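Local structure of methyl-accepting chemotaxis protein (Vibrio parahaemolyticus, 4EXO) at residues G67-H72 with S77-N82; Y33-D36 with S40-Q43; A20-G25 with W136-G141. The protein is a chemotaxis receptor whose periplasmic Cache (PAS-like) domain binds pyruvate in the crystal and probably senses small ligands in the periplasm. All blocks are in the same frame, centred on the assembly; numbering follows the deposited sequence.

Interaction 1 (G67-H72 with S77-N82); sequences GINTLH and SLEGKN. With PYR (pyruvic acid), chain B.
N69 and H72, on the edge strand 69-72 of the Cache (PAS-like) sheet, are met by the loop 77-82, which contains a type II beta turn from L78 to K81. Backbone bonds fix the register: N69 N donates to K81 O (2.9 Å, 160° at the hydrogen) and G80 N to N69 O (2.8 Å), so N69 is gripped through both its backbone N-H and its backbone carbonyl. The single bridge pairs I68 with N82, and I68 CA lies 3.3 Å from K81 O in a CA-H...O contact. Charged and polar side chains act further along. With CG anti to its carbonyl carbon (chi1 -67°) and the chain extended beyond, E79 reaches along the strand until OE2 accepts from H72 N at 3.0 Å through its anti lone pair; K50 and K46 form salt bridges with this carboxylate. The amide of N69 lies nearly coplanar with it, while N69 ND2 bonds L71 O from above the carbonyl plane. Nonpolar packing includes I68 CG2 against the backbone of G80 and a CH-pi contact, L78 CD1 lying 4.1 Å from the H72 ring centroid, 22° off the normal. In the pyruvate pocket, H72 NE2 donates to PYR OXT at 2.8 Å.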
loop_
_atom_site.group_PDB
_atom_site.type_symbol
_atom_site.label_atom_id
_atom_site.label_comp_id
_atom_site.label_asym_id
_atom_site.label_seq_id
_atom_site.Cartn_x
_atom_site.Cartn_y
_atom_site.Cartn_z
ATOM N N GLY A 67 24.788 6.194 -0.021
ATOM C CA GLY A 67 24.515 5.201 1.028
ATOM C C GLY A 67 24.112 5.811 2.376
ATOM O O GLY A 67 24.092 5.106 3.393
ATOM N N ILE A 68 23.837 7.105 2.388
ATOM C CA ILE A 68 23.387 7.799 3.608
ATOM C C ILE A 68 21.884 7.545 3.785
ATOM O O ILE A 68 21.084 7.820 2.881
ATOM C CB ILE A 68 23.665 9.285 3.572
ATOM C CG1 ILE A 68 25.183 9.531 3.461
ATOM C CG2 ILE A 68 23.134 9.967 4.900
ATOM C CD1 ILE A 68 25.513 10.972 3.009
ATOM N N ASN A 69 21.511 6.994 4.933
ATOM C CA ASN A 69 20.083 6.809 5.220
ATOM C C ASN A 69 19.328 8.134 5.260
ATOM O O ASN A 69 19.734 9.079 5.956
ATOM C CB ASN A 69 19.884 6.040 6.535
ATOM C CG ASN A 69 18.419 5.734 6.779
ATOM O OD1 ASN A 69 17.756 6.468 7.487
ATOM N ND2 ASN A 69 17.897 4.692 6.112
ATOM N N THR A 70 18.235 8.216 4.505
ATOM C CA THR A 70 17.409 9.403 4.519
ATOM C C THR A 70 16.075 9.188 5.253
ATOM O O THR A 70 15.466 10.152 5.740
ATOM C CB THR A 70 17.134 9.922 3.099
ATOM O OG1 THR A 70 16.469 8.927 2.321
ATOM C CG2 THR A 70 18.477 10.273 2.400
ATOM N N LEU A 71 15.606 7.949 5.341
ATOM C CA LEU A 71 14.482 7.712 6.263
ATOM C C LEU A 71 14.512 6.270 6.673
ATOM O O LEU A 71 14.954 5.413 5.889
ATOM C CB LEU A 71 13.155 8.088 5.604
ATOM C CG LEU A 71 12.679 7.208 4.430
ATOM C CD1 LEU A 71 11.674 6.099 4.878
ATOM C CD2 LEU A 71 12.027 8.087 3.363
ATOM N N HIS A 72 14.098 5.963 7.902
ATOM C CA HIS A 72 13.970 4.545 8.280
ATOM C C HIS A 72 12.772 4.417 9.228
ATOM O O HIS A 72 12.751 5.053 10.297
ATOM C CB HIS A 72 15.263 3.984 8.927
ATOM C CG HIS A 72 15.342 2.489 8.825
ATOM N ND1 HIS A 72 14.566 1.643 9.606
ATOM C CD2 HIS A 72 15.996 1.697 7.941
ATOM C CE1 HIS A 72 14.801 0.388 9.246
ATOM N NE2 HIS A 72 15.662 0.396 8.236
ATOM N N SER A 77 17.000 6.468 14.200
ATOM C CA SER A 77 18.383 6.805 14.537
ATOM C C SER A 77 19.413 6.481 13.436
ATOM O O SER A 77 20.542 6.986 13.476
ATOM C CB SER A 77 18.806 6.209 15.894
ATOM O OG SER A 77 18.848 4.793 15.871
ATOM N N LEU A 78 19.024 5.699 12.421
ATOM C CA LEU A 78 19.918 5.455 11.267
ATOM C C LEU A 78 19.997 6.681 10.367
ATOM O O LEU A 78 20.933 6.797 9.558
ATOM C CB LEU A 78 19.451 4.232 10.426
ATOM C CG LEU A 78 19.518 2.882 11.152
ATOM C CD1 LEU A 78 19.076 1.725 10.180
ATOM C CD2 LEU A 78 20.941 2.641 11.720
ATOM N N GLU A 79 19.011 7.574 10.482
ATOM C CA GLU A 79 18.874 8.698 9.523
ATOM C C GLU A 79 20.097 9.607 9.638
ATOM O O GLU A 79 20.518 9.957 10.758
ATOM C CB GLU A 79 17.556 9.461 9.728
ATOM C CG GLU A 79 16.311 8.594 9.369
ATOM C CD GLU A 79 14.969 9.171 9.790
ATOM O OE1 GLU A 79 14.909 10.323 10.273
ATOM O OE2 GLU A 79 13.957 8.445 9.626
ATOM N N GLY A 80 20.689 9.918 8.485
ATOM C CA GLY A 80 21.930 10.685 8.420
ATOM C C GLY A 80 23.200 9.862 8.542
ATOM O O GLY A 80 24.301 10.399 8.375
ATOM N N LYS A 81 23.104 8.567 8.839
ATOM C CA LYS A 81 24.324 7.734 8.870
ATOM C C LYS A 81 24.680 7.182 7.483
ATOM O O LYS A 81 23.795 6.762 6.742
ATOM C CB LYS A 81 24.225 6.564 9.845
ATOM C CG LYS A 81 23.935 7.021 11.303
ATOM C CD LYS A 81 24.019 5.859 12.292
ATOM C CE LYS A 81 23.856 6.335 13.767
ATOM N NZ LYS A 81 24.815 7.442 14.071
ATOM N N ASN A 82 25.978 7.155 7.173
ATOM C CA ASN A 82 26.454 6.535 5.931
ATOM C C ASN A 82 26.657 5.027 6.100
ATOM O O ASN A 82 27.569 4.575 6.808
ATOM C CB ASN A 82 27.757 7.217 5.497
ATOM C CG ASN A 82 28.220 6.784 4.139
ATOM O OD1 ASN A 82 28.148 5.599 3.780
ATOM N ND2 ASN A 82 28.744 7.742 3.379
HETATM C C PYR B . 16.131 -2.350 5.714
HETATM O O PYR B . 15.874 -3.530 5.191
HETATM O OXT PYR B . 15.396 -1.929 6.725
HETATM C CA PYR B . 17.181 -1.543 5.217
HETATM O O3 PYR B . 17.358 -0.410 5.787
HETATM C CB PYR B . 18.118 -1.951 4.086
#

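Interaction 2 (Y33-D36 with S40-Q43)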
loop_
_atom_site.group_PDB
_atom_site.type_symbol
_atom_site.label_atom_id
_atom_site.label_comp_id
_atom_site.label_asym_id
_atom_site.label_seq_id
_atom_site.Cartn_x
_atom_site.Cartn_y
_atom_site.Cartn_z
ATOM N N TYR A 33 5.921 15.114 -3.970
ATOM C CA TYR A 33 7.065 14.940 -4.852
ATOM C C TYR A 33 6.937 15.858 -6.070
ATOM O O TYR A 33 7.887 16.562 -6.404
ATOM C CB TYR A 33 7.124 13.487 -5.323
ATOM C CG TYR A 33 8.388 13.059 -6.057
ATOM C CD1 TYR A 33 9.619 12.949 -5.380
ATOM C CD2 TYR A 33 8.339 12.682 -7.405
ATOM C CE1 TYR A 33 10.782 12.517 -6.038
ATOM C CE2 TYR A 33 9.506 12.250 -8.080
ATOM C CZ TYR A 33 10.718 12.167 -7.376
ATOM O OH TYR A 33 11.847 11.713 -8.033
ATOM N N ASP A 34 5.769 15.819 -6.714
ATOM C CA ASP A 34 5.512 16.593 -7.927
ATOM C C ASP A 34 5.590 18.115 -7.687
ATOM O O ASP A 34 6.125 18.832 -8.533
ATOM C CB ASP A 34 4.176 16.195 -8.574
ATOM C CG ASP A 34 4.231 14.826 -9.253
ATOM O OD1 ASP A 34 5.322 14.243 -9.414
ATOM O OD2 ASP A 34 3.174 14.306 -9.643
ATOM N N SER A 35 5.066 18.585 -6.552
ATOM C CA SER A 35 5.050 20.008 -6.204
ATOM C C SER A 35 6.270 20.519 -5.429
ATOM O O SER A 35 6.296 21.683 -5.001
ATOM C CB SER A 35 3.788 20.344 -5.399
ATOM O OG SER A 35 3.842 19.789 -4.094
ATOM N N ASP A 36 7.263 19.657 -5.230
ATOM C CA ASP A 36 8.412 20.008 -4.424
ATOM C C ASP A 36 9.225 21.140 -5.070
ATOM O O ASP A 36 9.396 21.169 -6.298
ATOM C CB ASP A 36 9.311 18.788 -4.257
ATOM C CG ASP A 36 10.517 19.072 -3.406
ATOM O OD1 ASP A 36 10.338 19.309 -2.194
ATOM O OD2 ASP A 36 11.651 19.063 -3.946
ATOM N N SER A 40 11.704 21.164 -0.381
ATOM C CA SER A 40 10.678 21.703 0.523
ATOM C C SER A 40 9.747 20.646 1.134
ATOM O O SER A 40 9.313 20.780 2.280
ATOM C CB SER A 40 9.820 22.779 -0.181
ATOM O OG SER A 40 9.153 22.266 -1.343
ATOM N N ASN A 41 9.444 19.602 0.374
ATOM C CA ASN A 41 8.403 18.659 0.783
ATOM C C ASN A 41 8.944 17.324 1.298
ATOM O O ASN A 41 8.159 16.423 1.623
ATOM C CB ASN A 41 7.447 18.416 -0.395
ATOM C CG ASN A 41 6.479 19.571 -0.605
ATOM O OD1 ASN A 41 6.184 20.338 0.330
ATOM N ND2 ASN A 41 5.962 19.692 -1.826
ATOM N N LYS A 42 10.272 17.196 1.367
ATOM C CA LYS A 42 10.897 15.926 1.752
ATOM C C LYS A 42 10.486 15.530 3.162
ATOM O O LYS A 42 10.178 14.354 3.423
ATOM C CB LYS A 42 12.416 16.023 1.689
ATOM C CG LYS A 42 13.035 15.910 0.322
ATOM C CD LYS A 42 14.527 16.130 0.528
ATOM C CE LYS A 42 15.377 15.562 -0.544
ATOM N NZ LYS A 42 16.826 15.871 -0.191
ATOM N N GLN A 43 10.463 16.509 4.074
ATOM C CA GLN A 43 10.110 16.220 5.451
ATOM C C GLN A 43 8.690 15.676 5.552
ATOM O O GLN A 43 8.436 14.698 6.272
ATOM C CB GLN A 43 10.284 17.452 6.360
ATOM C CG GLN A 43 9.888 17.198 7.791
ATOM C CD GLN A 43 10.789 16.138 8.464
ATOM O OE1 GLN A 43 12.012 16.137 8.280
ATOM N NE2 GLN A 43 10.171 15.227 9.231
#
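This is a polar surface contact in which the D36 carboxylate closes the connection between helix 30-34 and helix 42-51; the centre of the contact lies about 20 Å from the centre of the chain. The evidence is one well-formed hydrogen bond: N41 N donates to D36 OD1 at 2.7 Å, with 164° at the hydrogen, and approaches the oxygen nearly in line with its C-O bond. S40 N is almost as near, 2.9 Å from D36 OD1, but its angle is too poor for a bond. CG of D36 stands anti to the backbone N (chi1 -179°), which carries the carboxylate across to the start of the second segment. Here the chain turns between two helices of the Cache domain, and an aspartate side chain accepting a main-chain amide ties the two ends of the interhelical loop. The other oxygen, OD2, is held by G39 N and by W134 NE1, so both carboxylate oxygens have N-H donors. Beside this, the N41 amide extends over the end of the first segment: ND2 comes 3.6 Å from D36 CA and donates to L32 O. S35 OG, 3.1 Å from N41 ND2, bonds P31 O, whereas S40 OG is engaged with V37 N.

Interaction 3 (A20-G25 with W136-G141); sequences AYMMMG and WVLGTG
L138 and T140 of strand 136-143 meet M22, a selenomethionine of the long helix 2-28, where that helix packs on the antiparallel sheet of the Cache domain. The segment axes approach to 9.0 Å and their N-to-C directions differ by 137°, so the helix runs about midway between perpendicular and antiparallel to the strand. No hydrogen bond joins the two segments; the contact is buried packing. Following the strand, L138 is the first residue to meet the helix: its CB is directed at it, and CD2 lies 3.8 Å from M22 SE, the two side chains crossing at a slant. Its carbonyl oxygen is also approached by the selenomethionine, with M22 CE 3.4 Å from L138 O. At G139 the methyl passes over the backbone, M22 CE being 3.7 Å from G139 CA. T140 then turns back toward the helix, and its OG1, anti to the backbone N, bonds Y59 O, leaving CG2 to meet the methyl. M22 reaches all three residues because CG stands anti to its backbone N (chi1 179°) while the chain bends at chi2 and chi3, folding the methyl along the strand. Around this side chain the packing is completed by F60, which also touches L138 and T140, and by Y127 and E129 of the neighbouring strand 120-131. The helix also faces the second subunit, where A20 packs on Y21 of that chain. On the strand side, the M22 methyl ends 4.0 Å from T140 CG2.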
loop_
_atom_site.group_PDB
_atom_site.type_symbol
_atom_site.label_atom_id
_atom_site.label_comp_id
_atom_site.label_asym_id
_atom_site.label_seq_id
_atom_site.Cartn_x
_atom_site.Cartn_y
_atom_site.Cartn_z
ATOM N N ALA A 20 3.562 -3.804 -5.950
ATOM C CA ALA A 20 2.316 -3.127 -5.538
ATOM C C ALA A 20 2.527 -2.235 -4.321
ATOM O O ALA A 20 2.102 -1.073 -4.297
ATOM C CB ALA A 20 1.193 -4.165 -5.234
ATOM N N TYR A 21 3.158 -2.778 -3.288
ATOM C CA TYR A 21 3.411 -1.977 -2.080
ATOM C C TYR A 21 4.273 -0.779 -2.411
ATOM O O TYR A 21 4.022 0.315 -1.902
ATOM C CB TYR A 21 4.145 -2.824 -1.023
ATOM C CG TYR A 21 3.357 -4.068 -0.561
ATOM C CD1 TYR A 21 1.973 -4.022 -0.440
ATOM C CD2 TYR A 21 4.018 -5.251 -0.226
ATOM C CE1 TYR A 21 1.244 -5.119 0.004
ATOM C CE2 TYR A 21 3.305 -6.363 0.223
ATOM C CZ TYR A 21 1.929 -6.286 0.336
ATOM O OH TYR A 21 1.210 -7.383 0.749
HETATM N N MSE A 22 5.307 -0.987 -3.252
HETATM C CA MSE A 22 6.156 0.134 -3.644
HETATM C C MSE A 22 5.318 1.204 -4.367
HETATM O O MSE A 22 5.475 2.399 -4.101
HETATM C CB MSE A 22 7.330 -0.313 -4.551
HETATM C CG MSE A 22 8.249 0.851 -5.007
HETATM SE SE MSE A 22 9.074 1.883 -3.529
HETATM C CE MSE A 22 9.815 0.387 -2.570
HETATM N N MSE A 23 4.464 0.781 -5.294
HETATM C CA MSE A 23 3.572 1.714 -5.984
HETATM C C MSE A 23 2.746 2.537 -5.013
HETATM O O MSE A 23 2.596 3.740 -5.186
HETATM C CB MSE A 23 2.630 1.007 -6.971
HETATM C CG MSE A 23 1.899 2.019 -7.805
HETATM SE SE MSE A 23 0.760 1.131 -9.130
HETATM C CE MSE A 23 2.055 0.547 -10.451
HETATM N N MSE A 24 2.240 1.904 -3.961
HETATM C CA MSE A 24 1.455 2.641 -2.970
HETATM C C MSE A 24 2.245 3.731 -2.274
HETATM O O MSE A 24 1.731 4.829 -2.059
HETATM C CB MSE A 24 0.843 1.681 -1.951
HETATM C CG MSE A 24 -0.080 0.688 -2.610
HETATM SE SE MSE A 24 -1.115 -0.300 -1.307
HETATM C CE MSE A 24 -2.230 1.104 -0.591
ATOM N N GLY A 25 3.489 3.424 -1.910
ATOM C CA GLY A 25 4.337 4.398 -1.246
ATOM C C GLY A 25 4.688 5.571 -2.178
ATOM O O GLY A 25 4.546 6.726 -1.805
ATOM N N TRP A 136 16.577 9.594 -3.738
ATOM C CA TRP A 136 16.188 8.550 -2.785
ATOM C C TRP A 136 16.056 7.229 -3.501
ATOM O O TRP A 136 15.288 7.104 -4.466
ATOM C CB TRP A 136 14.867 8.854 -2.082
ATOM C CG TRP A 136 14.918 9.938 -1.036
ATOM C CD1 TRP A 136 16.008 10.661 -0.624
ATOM C CD2 TRP A 136 13.811 10.401 -0.262
ATOM N NE1 TRP A 136 15.638 11.555 0.361
ATOM C CE2 TRP A 136 14.288 11.427 0.583
ATOM C CE3 TRP A 136 12.456 10.049 -0.201
ATOM C CZ2 TRP A 136 13.458 12.080 1.507
ATOM C CZ3 TRP A 136 11.623 10.727 0.693
ATOM C CH2 TRP A 136 12.127 11.722 1.528
ATOM N N VAL A 137 16.783 6.242 -2.979
ATOM C CA VAL A 137 16.535 4.837 -3.259
ATOM C C VAL A 137 15.582 4.398 -2.153
ATOM O O VAL A 137 15.997 4.202 -0.996
ATOM C CB VAL A 137 17.841 4.030 -3.218
ATOM C CG1 VAL A 137 17.554 2.526 -3.420
ATOM C CG2 VAL A 137 18.815 4.524 -4.297
ATOM N N LEU A 138 14.313 4.325 -2.520
ATOM C CA LEU A 138 13.216 4.014 -1.576
ATOM C C LEU A 138 12.960 2.511 -1.661
ATOM O O LEU A 138 12.766 2.001 -2.754
ATOM C CB LEU A 138 11.951 4.768 -1.990
ATOM C CG LEU A 138 10.656 4.516 -1.185
ATOM C CD1 LEU A 138 10.851 4.958 0.287
ATOM C CD2 LEU A 138 9.446 5.245 -1.804
ATOM N N GLY A 139 12.919 1.827 -0.518
ATOM C CA GLY A 139 12.839 0.363 -0.516
ATOM C C GLY A 139 11.885 -0.195 0.527
ATOM O O GLY A 139 11.532 0.499 1.474
ATOM N N THR A 140 11.485 -1.447 0.342
ATOM C CA THR A 140 10.759 -2.183 1.353
ATOM C C THR A 140 11.160 -3.646 1.148
ATOM O O THR A 140 12.127 -3.933 0.417
ATOM C CB THR A 140 9.202 -1.960 1.264
ATOM O OG1 THR A 140 8.575 -2.710 2.333
ATOM C CG2 THR A 140 8.636 -2.463 -0.066
ATOM N N GLY A 141 10.470 -4.583 1.784
ATOM C CA GLY A 141 10.886 -5.992 1.659
ATOM C C GLY A 141 9.912 -6.934 2.325
ATOM O O GLY A 141 9.017 -6.501 3.061
#

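Interaction 3 is the core contact, apolar and without hydrogen bonds, whereas interaction 2 is a surface contact resting on a carboxylate that accepts one main-chain N-H across the contact; interaction 1, partly buried, combines both kinds of chemistry with a ligand bond. Interactions 1 and 3 reach the same sheet, from an edge strand and an inner strand, with centres 16 Å apart. W136 links all three: L71 CD2 lies 3.8 Å from W136 CZ3, and K42 O lies 3.8 Å from W136 CH2. Interactions 1 and 2 do not touch, their nearest atoms being about 6 Å apart, yet helix 42-51, entered at interaction 2, supplies the lysines that pair with E79 in interaction 1.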